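Local coordinates for yopT (Bacillus subtilis, PDB 2DLB), which is a prophage-encoded homodimeric protein of unknown function, at residues 42-47 and 52-57. Numbering follows the deposited sequence.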
loop_
_atom_site.group_PDB
_atom_site.type_symbol
_atom_site.label_atom_id
_atom_site.label_comp_id
_atom_site.label_asym_id
_atom_site.label_seq_id
_atom_site.Cartn_x
_atom_site.Cartn_y
_atom_site.Cartn_z
ATOM N N GLU A 42 -4.117 -0.429 -9.135
ATOM C CA GLU A 42 -3.101 0.644 -9.058
ATOM C C GLU A 42 -3.151 1.297 -7.710
ATOM O O GLU A 42 -4.233 1.640 -7.201
ATOM C CB GLU A 42 -3.344 1.677 -10.171
ATOM C CG GLU A 42 -2.249 2.760 -10.314
ATOM C CD GLU A 42 -2.468 3.599 -11.549
ATOM O OE1 GLU A 42 -3.544 4.168 -11.724
ATOM O OE2 GLU A 42 -1.585 3.664 -12.405
ATOM N N VAL A 43 -1.991 1.485 -7.110
ATOM C CA VAL A 43 -1.804 2.165 -5.839
ATOM C C VAL A 43 -0.899 3.371 -6.068
ATOM O O VAL A 43 0.014 3.346 -6.874
ATOM C CB VAL A 43 -1.229 1.204 -4.779
ATOM C CG1 VAL A 43 0.142 0.645 -5.154
ATOM C CG2 VAL A 43 -1.211 1.860 -3.391
ATOM N N SER A 44 -1.192 4.445 -5.344
ATOM C CA SER A 44 -0.374 5.642 -5.436
ATOM C C SER A 44 0.065 6.091 -4.067
ATOM O O SER A 44 -0.647 5.915 -3.070
ATOM C CB SER A 44 -1.151 6.739 -6.155
ATOM O OG SER A 44 -2.095 7.449 -5.533
ATOM N N PHE A 45 1.252 6.662 -4.001
ATOM C CA PHE A 45 1.826 7.196 -2.769
ATOM C C PHE A 45 2.021 8.704 -2.903
ATOM O O PHE A 45 2.595 9.158 -3.886
ATOM C CB PHE A 45 3.166 6.552 -2.441
ATOM C CG PHE A 45 3.004 5.108 -2.025
ATOM C CD1 PHE A 45 2.901 4.123 -2.939
ATOM C CD2 PHE A 45 2.908 4.813 -0.675
ATOM C CE1 PHE A 45 2.694 2.817 -2.545
ATOM C CE2 PHE A 45 2.722 3.505 -0.294
ATOM C CZ PHE A 45 2.611 2.501 -1.208
ATOM N N LEU A 46 1.574 9.475 -1.914
ATOM C CA LEU A 46 1.860 10.886 -1.741
ATOM C C LEU A 46 3.160 10.952 -0.933
ATOM O O LEU A 46 3.178 10.750 0.288
ATOM C CB LEU A 46 0.732 11.585 -1.030
ATOM C CG LEU A 46 0.975 13.078 -0.717
ATOM C CD1 LEU A 46 1.235 13.883 -1.962
ATOM C CD2 LEU A 46 -0.241 13.602 0.040
ATOM N N LYS A 47 4.284 11.171 -1.632
ATOM C CA LYS A 47 5.610 11.096 -1.038
ATOM C C LYS A 47 5.861 12.328 -0.194
ATOM O O LYS A 47 5.124 13.318 -0.223
ATOM C CB LYS A 47 6.625 10.893 -2.172
ATOM C CG LYS A 47 6.508 9.571 -2.872
ATOM C CD LYS A 47 7.383 9.291 -4.072
ATOM C CE LYS A 47 7.101 10.107 -5.291
ATOM N NZ LYS A 47 8.063 9.689 -6.397
ATOM N N VAL A 52 3.387 12.555 -6.292
ATOM C CA VAL A 52 2.582 11.328 -6.250
ATOM C C VAL A 52 3.156 10.344 -7.233
ATOM O O VAL A 52 3.403 10.697 -8.402
ATOM C CB VAL A 52 1.116 11.656 -6.545
ATOM C CG1 VAL A 52 0.347 10.343 -6.691
ATOM C CG2 VAL A 52 0.558 12.582 -5.463
ATOM N N GLU A 53 3.366 9.126 -6.795
ATOM C CA GLU A 53 3.864 8.070 -7.667
ATOM C C GLU A 53 2.852 6.914 -7.700
ATOM O O GLU A 53 2.423 6.441 -6.641
ATOM C CB GLU A 53 5.229 7.580 -7.234
ATOM C CG GLU A 53 5.877 6.609 -8.193
ATOM C CD GLU A 53 7.303 6.210 -7.903
ATOM O OE1 GLU A 53 7.830 6.706 -6.880
ATOM O OE2 GLU A 53 7.850 5.384 -8.681
ATOM N N ASN A 54 2.539 6.444 -8.915
ATOM C CA ASN A 54 1.624 5.343 -9.137
ATOM C C ASN A 54 2.350 4.060 -9.490
ATOM O O ASN A 54 3.381 4.070 -10.191
ATOM C CB ASN A 54 0.695 5.674 -10.317
ATOM C CG ASN A 54 -0.034 6.970 -10.129
ATOM O OD1 ASN A 54 -0.388 7.374 -9.051
ATOM N ND2 ASN A 54 -0.136 7.676 -11.217
ATOM N N PHE A 55 1.844 2.955 -9.000
ATOM C CA PHE A 55 2.390 1.635 -9.229
ATOM C C PHE A 55 1.308 0.617 -9.591
ATOM O O PHE A 55 0.189 0.683 -9.061
ATOM C CB PHE A 55 3.070 1.063 -7.979
ATOM C CG PHE A 55 4.188 1.919 -7.437
ATOM C CD1 PHE A 55 5.467 1.716 -7.931
ATOM C CD2 PHE A 55 3.951 2.877 -6.477
ATOM C CE1 PHE A 55 6.476 2.500 -7.467
ATOM C CE2 PHE A 55 4.993 3.659 -6.023
ATOM C CZ PHE A 55 6.246 3.444 -6.518
ATOM N N LYS A 56 1.666 -0.328 -10.456
ATOM C CA LYS A 56 0.840 -1.483 -10.691
ATOM C C LYS A 56 0.760 -2.314 -9.398
ATOM O O LYS A 56 1.789 -2.697 -8.857
ATOM C CB LYS A 56 1.369 -2.335 -11.844
ATOM C CG LYS A 56 0.574 -3.599 -12.091
ATOM C CD LYS A 56 1.116 -4.425 -13.258
ATOM C CE LYS A 56 0.330 -5.746 -13.375
ATOM N NZ LYS A 56 0.725 -6.493 -14.595
ATOM N N LEU A 57 -0.467 -2.619 -8.984
ATOM C CA LEU A 57 -0.742 -3.444 -7.818
ATOM C C LEU A 57 -1.199 -4.815 -8.265
ATOM O O LEU A 57 -2.216 -4.892 -8.986
ATOM C CB LEU A 57 -1.829 -2.764 -6.984
ATOM C CG LEU A 57 -2.234 -3.378 -5.686
ATOM C CD1 LEU A 57 -1.044 -3.474 -4.727
ATOM C CD2 LEU A 57 -3.366 -2.557 -5.070
HETATM O O HOH W 1 6.351 10.520 -8.619
#
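The ring of F45 meets that of F55 on one face of a two-stranded antiparallel hairpin, F45 CD1 coming within 3.8 Å of F55 CE2. The planes stand at 73°, and the rings touch without either lying over the other, so they do not stack. They meet diagonally, F45 being paired with E53. V43 prolongs this apolar face: its CG1 lies 4.1 Å from F55 CB and also reaches L57 CD1. L10 and L12 of strand 3-19 touch F45, while V43 packs on V43 of the second subunit, so this is the tightly packed part of the hairpin. Two hydrogen-bonded pairs, V43 with F55 and F45 with E53, each close a backbone ring; the shortest of the four bonds is F55 N to V43 O, 2.8 Å. At the turn end K47, bent at chi3 (-68°), folds back over E53, and its NZ meets E53 OE1 at 3.0 Å from above the carboxylate plane. A water accepts from K47 NZ and makes a weak bond to V52 O. On the other face S44 CB comes within 3.1 Å of N54 OD1 and packs against V52 CG1, L46 CD1 touches V52 CG2 at 3.8 Å, and the carboxylate of E42 passes beside N54 CB without bonding to the amide. The solvent side here is V52 and N54; E42 and S44 pack on L46 and S44 of the second subunit. Strand 42-46 also pairs antiparallel with a strand of that subunit, so a backbone ladder shares the dimer join with the V43 contact. The chemistry thus changes along the F45/F55 face: buried apolar side chains give way, toward the turn, to the partly exposed K47-E53 ion pair, which ties K47 back to strand 52-69.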